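PDB 4IFA: extracellular protein containing a SCP domain, which is of unknown function but is probably secreted, pairing a CAP-associated N-terminal region with a domain of the cysteine-rich secretory protein family. Local coordinates for residues V113-V125 and L168-Y182. Numbering follows the deposited sequence.
Sequences VPPYYINEKYEDV and LYFDHFTHELVGVRY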
ATOM      1  N   VAL A 113      -7.785 -12.867  -7.854  1.00 19.17           N
ATOM      2  CA  VAL A 113      -7.934 -11.597  -8.554  1.00 19.29           C
ATOM      3  C   VAL A 113      -8.173 -11.826 -10.063  1.00 20.03           C
ATOM      4  O   VAL A 113      -7.519 -11.191 -10.914  1.00 19.63           O
ATOM      5  CB  VAL A 113      -6.721 -10.692  -8.295  1.00 19.77           C
ATOM      6  CG1 VAL A 113      -6.724 -10.190  -6.816  1.00 20.57           C
ATOM      7  CG2 VAL A 113      -5.390 -11.379  -8.628  1.00 19.45           C
ATOM      8  N   PRO A 114      -9.088 -12.745 -10.413  1.00 20.41           N
ATOM      9  CA  PRO A 114      -9.321 -13.009 -11.840  1.00 20.75           C
ATOM     10  C   PRO A 114      -9.634 -11.715 -12.588  1.00 20.65           C
ATOM     11  O   PRO A 114     -10.322 -10.857 -12.056  1.00 22.57           O
ATOM     12  CB  PRO A 114     -10.482 -13.995 -11.839  1.00 22.34           C
ATOM     13  CG  PRO A 114     -11.243 -13.705 -10.616  1.00 22.76           C
ATOM     14  CD  PRO A 114     -10.151 -13.374  -9.579  1.00 21.70           C
ATOM     15  N   PRO A 115      -9.177 -11.592 -13.849  1.00 19.62           N
ATOM     16  CA  PRO A 115      -8.495 -12.616 -14.675  1.00 18.10           C
ATOM     17  C   PRO A 115      -7.009 -12.758 -14.499  1.00 18.86           C
ATOM     18  O   PRO A 115      -6.380 -13.461 -15.279  1.00 19.07           O
ATOM     19  CB  PRO A 115      -8.826 -12.159 -16.094  1.00 19.94           C
ATOM     20  CG  PRO A 115      -8.795 -10.630 -15.932  1.00 21.22           C
ATOM     21  CD  PRO A 115      -9.397 -10.341 -14.615  1.00 20.42           C
ATOM     22  N   TYR A 116      -6.471 -12.165 -13.428  1.00 18.69           N
ATOM     23  CA  TYR A 116      -5.060 -12.197 -13.140  1.00 18.48           C
ATOM     24  C   TYR A 116      -4.765 -13.149 -11.984  1.00 18.42           C
ATOM     25  O   TYR A 116      -5.681 -13.792 -11.450  1.00 19.19           O
ATOM     26  CB  TYR A 116      -4.555 -10.786 -12.783  1.00 18.41           C
ATOM     27  CG  TYR A 116      -5.058  -9.695 -13.686  1.00 19.21           C
ATOM     28  CD1 TYR A 116      -4.676  -9.635 -15.016  1.00 19.92           C
ATOM     29  CD2 TYR A 116      -5.990  -8.762 -13.230  1.00 20.80           C
ATOM     30  CE1 TYR A 116      -5.183  -8.634 -15.873  1.00 20.95           C
ATOM     31  CE2 TYR A 116      -6.491  -7.779 -14.084  1.00 22.29           C
ATOM     32  CZ  TYR A 116      -6.063  -7.731 -15.398  1.00 23.18           C
ATOM     33  OH  TYR A 116      -6.539  -6.767 -16.297  1.00 28.05           O
ATOM     34  N   TYR A 117      -3.474 -13.233 -11.618  1.00 18.56           N
ATOM     35  CA  TYR A 117      -3.048 -13.872 -10.365  1.00 18.03           C
ATOM     36  C   TYR A 117      -1.880 -13.071  -9.814  1.00 18.85           C
ATOM     37  O   TYR A 117      -1.121 -12.512 -10.597  1.00 18.79           O
ATOM     38  CB  TYR A 117      -2.708 -15.348 -10.484  1.00 19.18           C
ATOM     39  CG  TYR A 117      -1.556 -15.672 -11.390  1.00 18.50           C
ATOM     40  CD1 TYR A 117      -0.312 -15.938 -10.890  1.00 20.77           C
ATOM     41  CD2 TYR A 117      -1.754 -15.830 -12.743  1.00 20.42           C
ATOM     42  CE1 TYR A 117       0.723 -16.287 -11.718  1.00 21.00           C
ATOM     43  CE2 TYR A 117      -0.717 -16.171 -13.582  1.00 21.71           C
ATOM     44  CZ  TYR A 117       0.511 -16.400 -13.065  1.00 21.10           C
ATOM     45  OH  TYR A 117       1.584 -16.747 -13.900  1.00 24.42           O
ATOM     46  N   ILE A 118      -1.729 -13.024  -8.486  1.00 19.02           N
ATOM     47  CA  ILE A 118      -0.577 -12.351  -7.879  1.00 18.99           C
ATOM     48  C   ILE A 118       0.619 -13.204  -8.271  1.00 18.85           C
ATOM     49  O   ILE A 118       0.609 -14.426  -8.062  1.00 20.50           O
ATOM     50  CB  ILE A 118      -0.738 -12.238  -6.357  1.00 18.39           C
ATOM     51  CG1 ILE A 118      -1.962 -11.394  -5.992  1.00 18.85           C
ATOM     52  CG2 ILE A 118       0.519 -11.692  -5.717  1.00 19.81           C
ATOM     53  CD1 ILE A 118      -1.888  -9.902  -6.377  1.00 20.89           C
ATOM     54  N   ASN A 119       1.634 -12.550  -8.879  1.00 18.21           N
ATOM     55  CA  ASN A 119       2.894 -13.078  -9.421  1.00 19.89           C
ATOM     56  C   ASN A 119       2.883 -13.076 -10.960  1.00 18.93           C
ATOM     57  O   ASN A 119       3.918 -13.329 -11.576  1.00 20.06           O
ATOM     58  CB  ASN A 119       3.231 -14.526  -9.000  1.00 20.48           C
ATOM     59  CG  ASN A 119       3.395 -14.740  -7.514  1.00 22.78           C
ATOM     60  OD1 ASN A 119       3.561 -13.811  -6.758  1.00 25.20           O
ATOM     61  ND2 ASN A 119       3.372 -16.032  -7.118  1.00 26.15           N
ATOM     62  N   GLU A 120       1.752 -12.809 -11.578  1.00 18.60           N
ATOM     63  CA  GLU A 120       1.657 -12.864 -13.041  1.00 19.37           C
ATOM     64  C   GLU A 120       2.570 -11.866 -13.722  1.00 18.32           C
ATOM     65  O   GLU A 120       2.721 -10.721 -13.262  1.00 18.55           O
ATOM     66  CB  GLU A 120       0.208 -12.643 -13.487  1.00 18.86           C
ATOM     67  CG  GLU A 120      -0.053 -12.971 -14.962  1.00 20.28           C
ATOM     68  CD  GLU A 120      -1.509 -12.956 -15.352  1.00 20.13           C
ATOM     69  OE1 GLU A 120      -2.348 -12.456 -14.597  1.00 21.32           O
ATOM     70  OE2 GLU A 120      -1.804 -13.531 -16.452  1.00 23.86           O
ATOM     71  N   LYS A 121       3.196 -12.273 -14.814  1.00 19.76           N
ATOM     72  CA  LYS A 121       4.073 -11.413 -15.563  1.00 20.29           C
ATOM     73  C   LYS A 121       3.330 -10.292 -16.280  1.00 21.41           C
ATOM     74  O   LYS A 121       2.231 -10.488 -16.827  1.00 20.90           O
ATOM     75  CB  LYS A 121       4.898 -12.189 -16.575  1.00 22.56           C
ATOM     76  CG  LYS A 121       5.867 -13.228 -16.017  1.00 23.40           C
ATOM     77  CD  LYS A 121       6.965 -12.621 -15.158  1.00 29.27           C
ATOM     78  CE  LYS A 121       8.104 -13.626 -14.949  1.00 32.58           C
ATOM     79  NZ  LYS A 121       9.090 -13.141 -13.976  1.00 36.27           N
ATOM     80  N   TYR A 122       3.944  -9.101 -16.276  1.00 19.23           N
ATOM     81  CA  TYR A 122       3.375  -7.942 -16.943  1.00 19.58           C
ATOM     82  C   TYR A 122       2.942  -8.243 -18.406  1.00 21.44           C
ATOM     83  O   TYR A 122       1.876  -7.803 -18.822  1.00 21.62           O
ATOM     84  CB  TYR A 122       4.398  -6.771 -16.921  1.00 20.00           C
ATOM     85  CG  TYR A 122       3.855  -5.462 -17.450  1.00 19.99           C
ATOM     86  CD1 TYR A 122       3.267  -4.538 -16.618  1.00 20.29           C
ATOM     87  CD2 TYR A 122       3.868  -5.184 -18.795  1.00 22.88           C
ATOM     88  CE1 TYR A 122       2.785  -3.350 -17.079  1.00 22.04           C
ATOM     89  CE2 TYR A 122       3.375  -3.992 -19.287  1.00 23.49           C
ATOM     90  CZ  TYR A 122       2.773  -3.096 -18.423  1.00 24.56           C
ATOM     91  OH  TYR A 122       2.291  -1.890 -18.910  1.00 27.17           O
ATOM     92  N   GLU A 123       3.790  -8.915 -19.194  1.00 20.52           N
ATOM     93  CA  GLU A 123       3.447  -9.162 -20.613  1.00 22.07           C
ATOM     94  C   GLU A 123       2.127  -9.942 -20.721  1.00 22.72           C
ATOM     95  O   GLU A 123       1.385  -9.760 -21.686  1.00 24.76           O
ATOM     96  CB  GLU A 123       4.631  -9.768 -21.401  1.00 24.33           C
ATOM     97  CG  GLU A 123       5.045 -11.115 -20.962  1.00 26.26           C
ATOM     98  CD  GLU A 123       6.240 -11.684 -21.698  1.00 31.03           C
ATOM     99  OE1 GLU A 123       6.362 -12.928 -21.653  1.00 38.78           O
ATOM    100  OE2 GLU A 123       7.019 -10.946 -22.339  1.00 33.46           O
ATOM    101  N   ASP A 124       1.883 -10.857 -19.801  1.00 21.98           N
ATOM    102  CA  ASP A 124       0.638 -11.641 -19.828  1.00 21.51           C
ATOM    103  C   ASP A 124      -0.555 -10.854 -19.330  1.00 22.38           C
ATOM    104  O   ASP A 124      -1.657 -10.983 -19.886  1.00 22.40           O
ATOM    105  CB  ASP A 124       0.805 -12.903 -19.000  1.00 22.13           C
ATOM    106  CG  ASP A 124       1.870 -13.823 -19.571  1.00 24.90           C
ATOM    107  OD1 ASP A 124       1.964 -13.984 -20.813  1.00 29.49           O
ATOM    108  OD2 ASP A 124       2.647 -14.428 -18.806  1.00 30.04           O
ATOM    109  N   VAL A 125      -0.352  -9.980 -18.348  1.00 21.11           N
ATOM    110  CA  VAL A 125      -1.415  -9.113 -17.856  1.00 21.17           C
ATOM    111  C   VAL A 125      -1.864  -8.167 -18.983  1.00 23.63           C
ATOM    112  O   VAL A 125      -3.046  -8.022 -19.226  1.00 25.29           O
ATOM    113  CB  VAL A 125      -0.954  -8.318 -16.636  1.00 20.25           C
ATOM    114  CG1 VAL A 125      -1.946  -7.207 -16.263  1.00 22.11           C
ATOM    115  CG2 VAL A 125      -0.689  -9.250 -15.458  1.00 21.13           C
ATOM    116  N   LEU A 168      -3.163  -1.907 -10.950  1.00 18.78           N
ATOM    117  CA  LEU A 168      -2.361  -3.141 -10.939  1.00 19.23           C
ATOM    118  C   LEU A 168      -0.934  -2.789 -10.578  1.00 19.48           C
ATOM    119  O   LEU A 168      -0.198  -2.257 -11.400  1.00 20.96           O
ATOM    120  CB  LEU A 168      -2.443  -3.842 -12.299  1.00 20.01           C
ATOM    121  CG  LEU A 168      -3.853  -4.117 -12.850  1.00 20.18           C
ATOM    122  CD1 LEU A 168      -3.748  -4.728 -14.263  1.00 22.85           C
ATOM    123  CD2 LEU A 168      -4.627  -5.029 -11.934  1.00 22.75           C
ATOM    124  N   TYR A 169      -0.540  -3.104  -9.345  1.00 17.92           N
ATOM    125  CA  TYR A 169       0.786  -2.750  -8.868  1.00 18.54           C
ATOM    126  C   TYR A 169       1.791  -3.836  -9.237  1.00 17.17           C
ATOM    127  O   TYR A 169       1.644  -5.004  -8.860  1.00 18.51           O
ATOM    128  CB  TYR A 169       0.785  -2.538  -7.359  1.00 16.87           C
ATOM    129  CG  TYR A 169       0.220  -1.224  -6.860  1.00 19.77           C
ATOM    130  CD1 TYR A 169       0.897  -0.030  -7.085  1.00 24.69           C
ATOM    131  CD2 TYR A 169      -0.941  -1.168  -6.082  1.00 27.14           C
ATOM    132  CE1 TYR A 169       0.449   1.166  -6.598  1.00 26.84           C
ATOM    133  CE2 TYR A 169      -1.383   0.039  -5.568  1.00 29.31           C
ATOM    134  CZ  TYR A 169      -0.696   1.187  -5.832  1.00 25.24           C
ATOM    135  OH  TYR A 169      -1.066   2.407  -5.280  1.00 23.72           O
ATOM    136  N   PHE A 170       2.831  -3.426  -9.963  1.00 17.73           N
ATOM    137  CA  PHE A 170       3.920  -4.319 -10.375  1.00 18.67           C
ATOM    138  C   PHE A 170       5.234  -3.979  -9.666  1.00 19.30           C
ATOM    139  O   PHE A 170       5.482  -2.830  -9.311  1.00 19.99           O
ATOM    140  CB  PHE A 170       4.166  -4.195 -11.874  1.00 19.76           C
ATOM    141  CG  PHE A 170       3.132  -4.852 -12.705  1.00 20.71           C
ATOM    142  CD1 PHE A 170       3.258  -6.185 -13.061  1.00 20.15           C
ATOM    143  CD2 PHE A 170       1.990  -4.170 -13.088  1.00 19.10           C
ATOM    144  CE1 PHE A 170       2.245  -6.833 -13.806  1.00 21.06           C
ATOM    145  CE2 PHE A 170       1.003  -4.799 -13.817  1.00 19.97           C
ATOM    146  CZ  PHE A 170       1.125  -6.122 -14.163  1.00 20.52           C
ATOM    147  N   ASP A 171       6.057  -5.006  -9.517  1.00 19.68           N
ATOM    148  CA  ASP A 171       7.470  -4.867  -9.243  1.00 19.55           C
ATOM    149  C   ASP A 171       8.107  -4.864 -10.629  1.00 20.47           C
ATOM    150  O   ASP A 171       8.137  -5.901 -11.295  1.00 21.15           O
ATOM    151  CB  ASP A 171       7.927  -6.078  -8.427  1.00 19.87           C
ATOM    152  CG  ASP A 171       9.411  -6.063  -8.158  1.00 19.25           C
ATOM    153  OD1 ASP A 171      10.191  -5.538  -8.992  1.00 20.63           O
ATOM    154  OD2 ASP A 171       9.807  -6.521  -7.057  1.00 21.44           O
ATOM    155  N   HIS A 172       8.543  -3.702 -11.098  1.00 20.33           N
ATOM    156  CA  HIS A 172       9.069  -3.608 -12.485  1.00 20.28           C
ATOM    157  C   HIS A 172      10.390  -4.295 -12.638  1.00 22.36           C
ATOM    158  O   HIS A 172      10.838  -4.523 -13.780  1.00 25.58           O
ATOM    159  CB  HIS A 172       9.169  -2.172 -13.014  1.00 22.21           C
ATOM    160  CG  HIS A 172      10.433  -1.462 -12.657  1.00 22.70           C
ATOM    161  ND1 HIS A 172      10.618  -0.821 -11.451  1.00 25.03           N
ATOM    162  CD2 HIS A 172      11.568  -1.253 -13.371  1.00 24.43           C
ATOM    163  CE1 HIS A 172      11.820  -0.270 -11.429  1.00 25.31           C
ATOM    164  NE2 HIS A 172      12.417  -0.508 -12.590  1.00 29.76           N
ATOM    165  N   PHE A 173      11.076  -4.602 -11.536  1.00 22.42           N
ATOM    166  CA  PHE A 173      12.390  -5.298 -11.652  1.00 22.08           C
ATOM    167  C   PHE A 173      12.167  -6.781 -11.947  1.00 22.94           C
ATOM    168  O   PHE A 173      12.949  -7.382 -12.682  1.00 25.78           O
ATOM    169  CB  PHE A 173      13.224  -5.147 -10.371  1.00 22.06           C
ATOM    170  CG  PHE A 173      13.617  -3.722 -10.071  1.00 22.76           C
ATOM    171  CD1 PHE A 173      14.538  -3.072 -10.857  1.00 25.31           C
ATOM    172  CD2 PHE A 173      13.114  -3.066  -8.956  1.00 23.82           C
ATOM    173  CE1 PHE A 173      14.928  -1.783 -10.578  1.00 27.17           C
ATOM    174  CE2 PHE A 173      13.504  -1.766  -8.669  1.00 24.47           C
ATOM    175  CZ  PHE A 173      14.399  -1.132  -9.466  1.00 26.02           C
ATOM    176  N   THR A 174      11.113  -7.355 -11.382  1.00 21.40           N
ATOM    177  CA  THR A 174      10.798  -8.762 -11.633  1.00 22.45           C
ATOM    178  C   THR A 174       9.676  -8.922 -12.652  1.00 22.69           C
ATOM    179  O   THR A 174       9.435 -10.055 -13.129  1.00 23.41           O
ATOM    180  CB  THR A 174      10.409  -9.495 -10.376  1.00 21.43           C
ATOM    181  OG1 THR A 174       9.218  -8.900  -9.848  1.00 20.96           O
ATOM    182  CG2 THR A 174      11.550  -9.406  -9.310  1.00 25.70           C
ATOM    183  N   HIS A 175       9.042  -7.811 -13.035  1.00 22.16           N
ATOM    184  CA  HIS A 175       7.926  -7.777 -13.995  1.00 22.72           C
ATOM    185  C   HIS A 175       6.693  -8.525 -13.502  1.00 22.58           C
ATOM    186  O   HIS A 175       5.907  -9.015 -14.319  1.00 24.50           O
ATOM    187  CB  HIS A 175       8.355  -8.297 -15.366  1.00 26.15           C
ATOM    188  CG  HIS A 175       9.586  -7.657 -15.874  1.00 28.20           C
ATOM    189  ND1 HIS A 175       9.613  -6.380 -16.394  1.00 30.90           N
ATOM    190  CD2 HIS A 175      10.860  -8.104 -15.900  1.00 32.59           C
ATOM    191  CE1 HIS A 175      10.851  -6.088 -16.757  1.00 32.90           C
ATOM    192  NE2 HIS A 175      11.630  -7.111 -16.454  1.00 34.94           N
ATOM    193  N   GLU A 176       6.503  -8.627 -12.197  1.00 20.69           N
ATOM    194  CA  GLU A 176       5.388  -9.380 -11.634  1.00 20.66           C
ATOM    195  C   GLU A 176       4.366  -8.543 -10.905  1.00 18.76           C
ATOM    196  O   GLU A 176       4.687  -7.568 -10.212  1.00 18.14           O
ATOM    197  CB  GLU A 176       5.938 -10.500 -10.715  1.00 21.14           C
ATOM    198  CG  GLU A 176       6.690 -11.543 -11.522  1.00 24.27           C
ATOM    199  CD  GLU A 176       7.251 -12.732 -10.742  1.00 30.26           C
ATOM    200  OE1 GLU A 176       6.985 -12.859  -9.547  1.00 31.65           O
ATOM    201  OE2 GLU A 176       7.942 -13.555 -11.400  1.00 31.69           O
ATOM    202  N   LEU A 177       3.097  -8.945 -11.036  1.00 17.50           N
ATOM    203  CA  LEU A 177       1.960  -8.322 -10.325  1.00 17.62           C
ATOM    204  C   LEU A 177       2.094  -8.640  -8.836  1.00 17.28           C
ATOM    205  O   LEU A 177       2.166  -9.814  -8.459  1.00 19.38           O
ATOM    206  CB  LEU A 177       0.645  -8.853 -10.894  1.00 17.99           C
ATOM    207  CG  LEU A 177      -0.621  -8.288 -10.299  1.00 16.96           C
ATOM    208  CD1 LEU A 177      -0.739  -6.822 -10.685  1.00 18.98           C
ATOM    209  CD2 LEU A 177      -1.793  -9.063 -10.825  1.00 18.18           C
ATOM    210  N   VAL A 178       2.147  -7.590  -8.004  1.00 17.43           N
ATOM    211  CA  VAL A 178       2.366  -7.762  -6.568  1.00 17.22           C
ATOM    212  C   VAL A 178       1.197  -7.225  -5.717  1.00 18.40           C
ATOM    213  O   VAL A 178       1.135  -7.476  -4.526  1.00 19.40           O
ATOM    214  CB  VAL A 178       3.722  -7.173  -6.085  1.00 17.32           C
ATOM    215  CG1 VAL A 178       4.937  -7.933  -6.725  1.00 18.02           C
ATOM    216  CG2 VAL A 178       3.800  -5.678  -6.333  1.00 19.09           C
ATOM    217  N   GLY A 179       0.286  -6.475  -6.323  1.00 17.25           N
ATOM    218  CA  GLY A 179      -0.926  -6.022  -5.592  1.00 17.29           C
ATOM    219  C   GLY A 179      -1.970  -5.515  -6.534  1.00 17.86           C
ATOM    220  O   GLY A 179      -1.662  -5.194  -7.687  1.00 18.78           O
ATOM    221  N   VAL A 180      -3.231  -5.473  -6.056  1.00 17.29           N
ATOM    222  CA  VAL A 180      -4.324  -4.943  -6.873  1.00 18.57           C
ATOM    223  C   VAL A 180      -5.141  -4.025  -5.960  1.00 18.50           C
ATOM    224  O   VAL A 180      -5.594  -4.452  -4.898  1.00 18.14           O
ATOM    225  CB  VAL A 180      -5.247  -6.049  -7.418  1.00 17.11           C
ATOM    226  CG1 VAL A 180      -6.409  -5.456  -8.196  1.00 19.03           C
ATOM    227  CG2 VAL A 180      -4.442  -7.022  -8.327  1.00 19.08           C
ATOM    228  N   ARG A 181      -5.319  -2.773  -6.397  1.00 18.44           N
ATOM    229  CA  ARG A 181      -6.178  -1.819  -5.696  1.00 18.37           C
ATOM    230  C   ARG A 181      -7.428  -1.576  -6.509  1.00 18.75           C
ATOM    231  O   ARG A 181      -7.384  -0.902  -7.512  1.00 19.54           O
ATOM    232  CB  ARG A 181      -5.448  -0.491  -5.392  1.00 18.51           C
ATOM    233  CG  ARG A 181      -6.248   0.431  -4.502  1.00 19.84           C
ATOM    234  CD  ARG A 181      -5.785   1.867  -4.638  1.00 20.99           C
ATOM    235  NE  ARG A 181      -4.404   2.148  -4.235  1.00 20.70           N
ATOM    236  CZ  ARG A 181      -3.992   2.582  -3.045  1.00 21.30           C
ATOM    237  NH1 ARG A 181      -4.810   2.710  -2.037  1.00 19.94           N
ATOM    238  NH2 ARG A 181      -2.705   2.863  -2.858  1.00 21.84           N
ATOM    239  N   TYR A 182      -8.574  -2.086  -6.041  1.00 18.98           N
ATOM    240  CA  TYR A 182      -9.836  -1.852  -6.681  1.00 20.39           C
ATOM    241  C   TYR A 182     -10.408  -0.548  -6.127  1.00 20.27           C
ATOM    242  O   TYR A 182     -10.285  -0.300  -4.930  1.00 20.74           O
ATOM    243  CB  TYR A 182     -10.829  -2.954  -6.344  1.00 21.96           C
ATOM    244  CG  TYR A 182     -10.400  -4.321  -6.859  1.00 21.08           C
ATOM    245  CD1 TYR A 182     -10.359  -4.582  -8.211  1.00 20.70           C
ATOM    246  CD2 TYR A 182     -10.090  -5.362  -5.988  1.00 21.31           C
ATOM    247  CE1 TYR A 182      -9.973  -5.839  -8.701  1.00 19.45           C
ATOM    248  CE2 TYR A 182      -9.742  -6.602  -6.451  1.00 21.40           C
ATOM    249  CZ  TYR A 182      -9.701  -6.859  -7.801  1.00 20.89           C
ATOM    250  OH  TYR A 182      -9.338  -8.115  -8.249  1.00 22.94           O
TER
HETATM  251  O   HOH W   1      -8.618  -8.405 -10.722  1.00 25.78           O
HETATM  252  O   HOH W   2       4.000 -11.256  -6.734  1.00 26.11           O
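V113 meets V180 tip to tip, CG1 to CG2, while a water bonded to P114 O and Y182 OH bridges the same end. Y116 crosses L168 at about a right angle, and its CB rests 3.8 Å from L177 CD2. I118 sets CD1 over the backbone at G179. A type II turn from Y117 to E120 brings the chain onto the strand: N119 N donates to L177 O (2.8 Å) in the carbonyl plane, and L177 N returns a bond to E120 O (2.9 Å, N-H...O 160°). A water donates to both N119 OD1 and L177 O; N119 ND2 bonds to E109. K121, bent at its second torsion, brings NZ to the anti lone pair of E176 OE2, a 2.9 Å salt bridge, and to T174 O. Y122 N donates to H175 O (2.8 Å), and its ring, with CG anti to the backbone N (chi1 -173°), points an edge at the face of F170; centroids lie 4.8 Å apart, planes at 65°. L177 CD1 lies over the opposite face, toward its rim, and V125 meets the ring's edge. Loop and helix 122-128 thus pack against hairpin 164-171/176-183; ending strand 164-171, D171 salt-bridges R312 of helix 309-315.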